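Local coordinates for protein ferredoxin--NADP reductase, apicoplast (PDB 3JQQ) that transfers electrons from reduced ferredoxin to NADP(+) through bound FAD in the apicoplast of the malaria parasite, and may serve isoprenoid precursor biosynthesis, at residues P29-E34 with E220-Y225; N33-L38 with S115-I120. The protein carries 1 engineered substitution. One frame throughout, in Å; residues are numbered along the deposited sequence.

Contact 1: residues P29-E34 with E220-Y225; sequences PNSPNE and EDSILY
The backbone N of Asn30 donates to Asp221 OD2 at 2.8 Å, on the lone pair anti to the other carboxylate oxygen. Asp221 OD2 also accepts from a water 2.7 Å away, which donates weakly to Asn30 OD1. The carboxylate lies almost parallel to the Asn30 amide, their planes 13° apart, and Asn30 CB comes within 3.0 Å of Asp221 OD2.

At the next residue of each segment two hydroxyls meet. Ser31 OG donates to Ser222 OG at 2.8 Å and accepts from the backbone N of Asn33, 3.2 Å away, closing an ST turn. Swung opposite its own backbone N (chi1 -176°), the small hydroxyl of Ser31 can serve both partners. Ser222 OG continues the chain of bonds to Asn219 OD1, and a second water bridges Asn33 ND2 to Ser222 O, while Asn33 OD1 accepts a hydrogen bond from Lys119 NZ.

Short polar residues suit such a seam, where backbone groups without sheet partners need local donors and acceptors. The chemistry implies a hydrated, directional link between the FAD-binding and NADP-binding domains, without an extensive apolar interface, and is consistent with holding Asn33, which touches the bound adenosine-2'-5'-diphosphate, in place.

Contact 2: residues N33-L38 with S115-I120; sequences NEVYHL and SVAIKI. With FAD (flavin-adenine dinucleotide), chain I.
Val35 and Lys119 form a non-hydrogen-bonded pair, and Tyr36 exchanges two backbone hydrogen bonds with Ile118, in antiparallel strands whose N-to-C directions, over 35-38 and 115-119, are 161° apart. A further backbone bond, from Ile120 N to Glu34 O at 2.7 Å, is almost straight.

Lys119 links the strand to both nucleotides. Its backbone N donates to FAD O2 at 3.0 Å, while Ala117 O receives FAD N3 at 2.8 Å, so main-chain atoms grip the pyrimidine end of the flavin. From there the side chain leaves the flavin: Lys119 CB lies 3.8 Å from FAD O2. Lys119 CG then passes Glu34 O at 3.9 Å, and CE approaches Asn33 OD1. The last torsion, 94°, bends the otherwise extended chain and brings Lys119 NZ to 2.8 Å from Asn33 OD1, above the amide plane instead of on a lone pair. NZ also forms a salt bridge with adenosine-2'-5'-diphosphate; a long, flexible cation suits this reach.

On the face that carries Tyr36 and Ile118, the Tyr36 ring is met at its edge by Ile120 CG1, 3.7 Å from Tyr36 CD1, and Tyr36 OH donates to Glu34 OE2, which also pairs with Lys143. Branched Ile118 and Ile120 pack against helix 137-144, both on Ile142, with Ile118 reaching strands 53-56 and 101-104 too. Strand 35-41 lies between strands 16-25 and 114-123 of the antiparallel FAD-domain sheet.

How the contacts relate
Leaving strand 16-25, the chain enters the loop that holds 29-34 and then runs directly into strand 35-41, so both contacts begin from one stretch and share Asn33 and Glu34. Contact 2 closes the shorter loop, when the chain returns in strand 114-123 within the same sheet. Contact 1 closes much later, after strand 211-217 of the parallel sheet, and its span encloses that of contact 2. The far segment of contact 1 also meets the strands of contact 2: Tyr225 OH lies 2.9 Å from His37 ND1, a probable hydrogen bond, and Leu224 packs against Val35. Together they join the flavin-holding strands to the NADP-binding domain.

Contact 1: residues P29-E34 with E220-Y225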
loop_
_atom_site.group_PDB
_atom_site.type_symbol
_atom_site.label_atom_id
_atom_site.label_comp_id
_atom_site.label_asym_id
_atom_site.label_seq_id
_atom_site.Cartn_x
_atom_site.Cartn_y
_atom_site.Cartn_z
ATOM N N PRO B 29 9.998 20.813 -6.092
ATOM C CA PRO B 29 9.624 20.615 -7.499
ATOM C C PRO B 29 10.070 19.307 -8.160
ATOM O O PRO B 29 9.312 18.738 -8.946
ATOM C CB PRO B 29 10.269 21.814 -8.198
ATOM C CG PRO B 29 10.257 22.880 -7.161
ATOM C CD PRO B 29 10.509 22.175 -5.850
ATOM N N ASN B 30 11.279 18.839 -7.868
ATOM C CA ASN B 30 11.776 17.619 -8.501
ATOM C C ASN B 30 11.117 16.339 -7.978
ATOM O O ASN B 30 11.440 15.241 -8.430
ATOM C CB ASN B 30 13.302 17.522 -8.391
ATOM C CG ASN B 30 14.017 18.507 -9.301
ATOM O OD1 ASN B 30 15.126 18.955 -9.000
ATOM N ND2 ASN B 30 13.384 18.852 -10.418
ATOM N N SER B 31 10.197 16.482 -7.028
ATOM C CA SER B 31 9.472 15.333 -6.491
ATOM C C SER B 31 8.308 14.957 -7.402
ATOM O O SER B 31 7.626 15.834 -7.930
ATOM C CB SER B 31 8.958 15.628 -5.080
ATOM O OG SER B 31 8.323 14.491 -4.515
ATOM N N PRO B 32 8.086 13.649 -7.601
ATOM C CA PRO B 32 6.937 13.168 -8.364
ATOM C C PRO B 32 5.705 13.055 -7.478
ATOM O O PRO B 32 4.614 12.742 -7.956
ATOM C CB PRO B 32 7.382 11.779 -8.822
ATOM C CG PRO B 32 8.312 11.323 -7.751
ATOM C CD PRO B 32 9.012 12.559 -7.246
ATOM N N ASN B 33 5.891 13.318 -6.190
ATOM C CA ASN B 33 4.817 13.201 -5.218
ATOM C C ASN B 33 4.115 14.516 -4.920
ATOM O O ASN B 33 4.665 15.597 -5.133
ATOM C CB ASN B 33 5.355 12.616 -3.913
ATOM C CG ASN B 33 5.856 11.206 -4.079
ATOM O OD1 ASN B 33 5.276 10.415 -4.824
ATOM N ND2 ASN B 33 6.934 10.873 -3.379
ATOM N N GLU B 34 2.889 14.403 -4.427
ATOM C CA GLU B 34 2.156 15.538 -3.902
ATOM C C GLU B 34 1.811 15.218 -2.456
ATOM O O GLU B 34 1.124 14.236 -2.179
ATOM C CB GLU B 34 0.879 15.779 -4.710
ATOM C CG GLU B 34 0.150 17.066 -4.342
ATOM C CD GLU B 34 -1.086 17.306 -5.190
ATOM O OE1 GLU B 34 -1.431 16.428 -6.008
ATOM O OE2 GLU B 34 -1.713 18.374 -5.032
ATOM N N GLU B 220 15.943 13.733 -3.243
ATOM C CA GLU B 220 16.123 14.804 -2.260
ATOM C C GLU B 220 14.875 15.674 -2.082
ATOM O O GLU B 220 14.547 16.085 -0.969
ATOM C CB GLU B 220 17.315 15.692 -2.635
ATOM C CG GLU B 220 18.661 14.978 -2.685
ATOM C CD GLU B 220 18.941 14.332 -4.034
ATOM O OE1 GLU B 220 17.978 14.101 -4.800
ATOM O OE2 GLU B 220 20.127 14.056 -4.325
ATOM N N ASP B 221 14.191 15.966 -3.184
ATOM C CA ASP B 221 13.015 16.829 -3.138
ATOM C C ASP B 221 11.805 16.124 -2.531
ATOM O O ASP B 221 10.759 16.738 -2.329
ATOM C CB ASP B 221 12.674 17.357 -4.534
ATOM C CG ASP B 221 13.570 18.508 -4.961
ATOM O OD1 ASP B 221 14.648 18.693 -4.353
ATOM O OD2 ASP B 221 13.194 19.227 -5.911
ATOM N N SER B 222 11.956 14.835 -2.238
ATOM C CA SER B 222 10.861 14.048 -1.682
ATOM C C SER B 222 10.985 13.858 -0.172
ATOM O O SER B 222 10.105 13.275 0.454
ATOM C CB SER B 222 10.758 12.691 -2.384
ATOM O OG SER B 222 10.467 12.854 -3.764
ATOM N N ILE B 223 12.076 14.353 0.407
ATOM C CA ILE B 223 12.250 14.294 1.852
ATOM C C ILE B 223 11.187 15.142 2.538
ATOM O O ILE B 223 11.109 16.354 2.328
ATOM C CB ILE B 223 13.642 14.787 2.290
ATOM C CG1 ILE B 223 14.737 13.967 1.612
ATOM C CG2 ILE B 223 13.780 14.719 3.803
ATOM C CD1 ILE B 223 16.119 14.546 1.789
ATOM N N LEU B 224 10.360 14.503 3.343
ATOM C CA LEU B 224 9.336 15.208 4.090
ATOM C C LEU B 224 9.943 15.805 5.356
ATOM O O LEU B 224 10.740 15.157 6.035
ATOM C CB LEU B 224 8.182 14.261 4.421
ATOM C CG LEU B 224 7.614 13.575 3.173
ATOM C CD1 LEU B 224 6.493 12.610 3.525
ATOM C CD2 LEU B 224 7.141 14.612 2.163
ATOM N N TYR B 225 9.577 17.042 5.660
ATOM C CA TYR B 225 10.082 17.739 6.845
ATOM C C TYR B 225 11.605 17.922 6.805
ATOM O O TYR B 225 12.289 17.798 7.820
ATOM C CB TYR B 225 9.629 17.040 8.125
ATOM C CG TYR B 225 8.123 17.062 8.314
ATOM C CD1 TYR B 225 7.459 18.240 8.610
ATOM C CD2 TYR B 225 7.368 15.900 8.194
ATOM C CE1 TYR B 225 6.085 18.269 8.777
ATOM C CE2 TYR B 225 5.993 15.921 8.359
ATOM C CZ TYR B 225 5.358 17.111 8.649
ATOM O OH TYR B 225 3.993 17.143 8.811
HETATM O O HOH W 1 14.292 21.230 -7.397
HETATM O O HOH W 2 7.949 11.912 -0.600
#

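Contact 2: residues N33-L38 with S115-I120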
loop_
_atom_site.group_PDB
_atom_site.type_symbol
_atom_site.label_atom_id
_atom_site.label_comp_id
_atom_site.label_asym_id
_atom_site.label_seq_id
_atom_site.Cartn_x
_atom_site.Cartn_y
_atom_site.Cartn_z
ATOM N N ASN B 33 5.891 13.318 -6.190
ATOM C CA ASN B 33 4.817 13.201 -5.218
ATOM C C ASN B 33 4.115 14.516 -4.920
ATOM O O ASN B 33 4.665 15.597 -5.133
ATOM C CB ASN B 33 5.355 12.616 -3.913
ATOM C CG ASN B 33 5.856 11.206 -4.079
ATOM O OD1 ASN B 33 5.276 10.415 -4.824
ATOM N ND2 ASN B 33 6.934 10.873 -3.379
ATOM N N GLU B 34 2.889 14.403 -4.427
ATOM C CA GLU B 34 2.156 15.538 -3.902
ATOM C C GLU B 34 1.811 15.218 -2.456
ATOM O O GLU B 34 1.124 14.236 -2.179
ATOM C CB GLU B 34 0.879 15.779 -4.710
ATOM C CG GLU B 34 0.150 17.066 -4.342
ATOM C CD GLU B 34 -1.086 17.306 -5.190
ATOM O OE1 GLU B 34 -1.431 16.428 -6.008
ATOM O OE2 GLU B 34 -1.713 18.374 -5.032
ATOM N N VAL B 35 2.306 16.025 -1.528
ATOM C CA VAL B 35 1.971 15.817 -0.126
ATOM C C VAL B 35 1.813 17.125 0.645
ATOM O O VAL B 35 2.641 18.035 0.550
ATOM C CB VAL B 35 2.933 14.807 0.573
ATOM C CG1 VAL B 35 4.230 14.636 -0.220
ATOM C CG2 VAL B 35 3.197 15.210 2.010
ATOM N N TYR B 36 0.716 17.213 1.388
ATOM C CA TYR B 36 0.366 18.436 2.088
ATOM C C TYR B 36 0.525 18.296 3.594
ATOM O O TYR B 36 0.093 17.309 4.195
ATOM C CB TYR B 36 -1.055 18.887 1.714
ATOM C CG TYR B 36 -1.152 19.365 0.283
ATOM C CD1 TYR B 36 -1.612 18.524 -0.724
ATOM C CD2 TYR B 36 -0.749 20.647 -0.069
ATOM C CE1 TYR B 36 -1.682 18.954 -2.041
ATOM C CE2 TYR B 36 -0.814 21.087 -1.383
ATOM C CZ TYR B 36 -1.280 20.232 -2.363
ATOM O OH TYR B 36 -1.351 20.657 -3.669
ATOM N N HIS B 37 1.180 19.286 4.186
ATOM C CA HIS B 37 1.289 19.410 5.629
ATOM C C HIS B 37 0.122 20.257 6.117
ATOM O O HIS B 37 -0.017 21.414 5.722
ATOM C CB HIS B 37 2.620 20.078 5.985
ATOM C CG HIS B 37 2.686 20.614 7.383
ATOM N ND1 HIS B 37 3.007 19.827 8.468
ATOM C CD2 HIS B 37 2.502 21.865 7.868
ATOM C CE1 HIS B 37 3.010 20.567 9.562
ATOM N NE2 HIS B 37 2.707 21.808 9.226
ATOM N N LEU B 38 -0.729 19.674 6.956
ATOM C CA LEU B 38 -1.885 20.392 7.482
ATOM C C LEU B 38 -1.637 20.846 8.914
ATOM O O LEU B 38 -1.315 20.034 9.777
ATOM C CB LEU B 38 -3.137 19.508 7.452
ATOM C CG LEU B 38 -3.648 18.950 6.121
ATOM C CD1 LEU B 38 -4.867 18.069 6.345
ATOM C CD2 LEU B 38 -3.980 20.079 5.151
ATOM N N SER B 115 -0.079 18.610 13.726
ATOM C CA SER B 115 0.412 18.467 12.356
ATOM C C SER B 115 0.060 17.108 11.769
ATOM O O SER B 115 -0.110 16.130 12.492
ATOM C CB SER B 115 1.933 18.628 12.306
ATOM O OG SER B 115 2.363 19.764 13.028
ATOM N N VAL B 116 -0.017 17.059 10.446
ATOM C CA VAL B 116 -0.259 15.833 9.710
ATOM C C VAL B 116 0.263 16.029 8.291
ATOM O O VAL B 116 0.122 17.112 7.722
ATOM C CB VAL B 116 -1.762 15.492 9.674
ATOM C CG1 VAL B 116 -2.167 14.994 8.295
ATOM C CG2 VAL B 116 -2.105 14.472 10.759
ATOM N N ALA B 117 0.893 14.998 7.735
ATOM C CA ALA B 117 1.381 15.057 6.360
ATOM C C ALA B 117 0.691 13.998 5.515
ATOM O O ALA B 117 0.792 12.801 5.794
ATOM C CB ALA B 117 2.887 14.881 6.314
ATOM N N ILE B 118 -0.007 14.447 4.478
ATOM C CA ILE B 118 -0.848 13.565 3.681
ATOM C C ILE B 118 -0.424 13.535 2.220
ATOM O O ILE B 118 -0.458 14.550 1.526
ATOM C CB ILE B 118 -2.330 13.982 3.768
ATOM C CG1 ILE B 118 -2.809 13.935 5.219
ATOM C CG2 ILE B 118 -3.195 13.084 2.888
ATOM C CD1 ILE B 118 -4.250 14.332 5.393
ATOM N N LYS B 119 -0.015 12.355 1.770
ATOM C CA LYS B 119 0.294 12.111 0.371
ATOM C C LYS B 119 -1.016 12.035 -0.406
ATOM O O LYS B 119 -1.966 11.384 0.027
ATOM C CB LYS B 119 1.074 10.799 0.238
ATOM C CG LYS B 119 1.624 10.490 -1.157
ATOM C CD LYS B 119 2.203 9.076 -1.189
ATOM C CE LYS B 119 2.474 8.584 -2.611
ATOM N NZ LYS B 119 3.882 8.823 -3.048
ATOM N N ILE B 120 -1.073 12.723 -1.541
ATOM C CA ILE B 120 -2.268 12.716 -2.373
ATOM C C ILE B 120 -2.148 11.622 -3.423
ATOM O O ILE B 120 -1.308 11.697 -4.318
ATOM C CB ILE B 120 -2.503 14.077 -3.044
ATOM C CG1 ILE B 120 -2.594 15.182 -1.986
ATOM C CG2 ILE B 120 -3.759 14.050 -3.902
ATOM C CD1 ILE B 120 -3.641 14.926 -0.914
HETATM P PA FAD I . -8.342 5.225 -1.058
HETATM O O1A FAD I . -8.684 4.546 0.247
HETATM O O2A FAD I . -9.567 5.855 -1.676
HETATM O O5B FAD I . -7.638 4.178 -2.064
HETATM C C5B FAD I . -6.398 3.587 -1.736
HETATM C C4B FAD I . -5.465 3.584 -2.945
HETATM O O4B FAD I . -6.092 2.978 -4.062
HETATM C C3B FAD I . -5.096 4.996 -3.361
HETATM O O3B FAD I . -3.759 4.994 -3.800
HETATM C C2B FAD I . -6.009 5.281 -4.535
HETATM O O2B FAD I . -5.380 6.123 -5.474
HETATM C C1B FAD I . -6.277 3.905 -5.119
HETATM N N9A FAD I . -7.646 3.778 -5.651
HETATM C C8A FAD I . -8.819 4.044 -4.995
HETATM N N7A FAD I . -9.849 3.787 -5.837
HETATM C C5A FAD I . -9.348 3.357 -7.015
HETATM C C6A FAD I . -9.952 2.963 -8.203
HETATM N N6A FAD I . -11.273 3.055 -8.349
HETATM N N1A FAD I . -9.162 2.566 -9.262
HETATM C C2A FAD I . -7.789 2.562 -9.134
HETATM N N3A FAD I . -7.199 2.956 -7.952
HETATM C C4A FAD I . -7.967 3.346 -6.909
HETATM N N1 FAD I . -0.996 8.296 4.873
HETATM C C2 FAD I . -0.421 9.542 4.763
HETATM O O2 FAD I . -0.487 10.141 3.689
HETATM N N3 FAD I . 0.222 10.109 5.847
HETATM C C4 FAD I . 0.296 9.430 7.044
HETATM O O4 FAD I . 0.871 9.934 8.006
HETATM C C4X FAD I . -0.282 8.172 7.156
HETATM N N5 FAD I . -0.212 7.489 8.352
HETATM C C5X FAD I . -0.791 6.242 8.449
HETATM C C6 FAD I . -0.718 5.554 9.657
HETATM C C7 FAD I . -1.296 4.299 9.773
HETATM C C7M FAD I . -1.216 3.559 11.079
HETATM C C8 FAD I . -1.947 3.735 8.676
HETATM C C8M FAD I . -2.578 2.374 8.778
HETATM C C9 FAD I . -2.016 4.424 7.471
HETATM C C9A FAD I . -1.440 5.678 7.349
HETATM N N10 FAD I . -1.521 6.362 6.146
HETATM C C10 FAD I . -0.931 7.606 6.061
HETATM C "C1'" FAD I . -2.371 5.854 4.997
HETATM C "C2'" FAD I . -3.693 6.624 4.872
HETATM O "O2'" FAD I . -4.502 6.327 5.985
HETATM C "C3'" FAD I . -4.543 6.303 3.633
HETATM O "O3'" FAD I . -4.560 4.915 3.380
HETATM C "C4'" FAD I . -4.115 7.056 2.374
HETATM O "O4'" FAD I . -4.325 8.435 2.575
HETATM C "C5'" FAD I . -4.951 6.616 1.176
HETATM O "O5'" FAD I . -6.295 6.917 1.469
HETATM P P FAD I . -7.315 7.430 0.333
HETATM O O1P FAD I . -8.721 7.437 0.888
HETATM O O2P FAD I . -6.930 8.795 -0.190
HETATM O O3P FAD I . -7.189 6.324 -0.828
HETATM O O HOH W 3 1.635 11.671 -4.728
#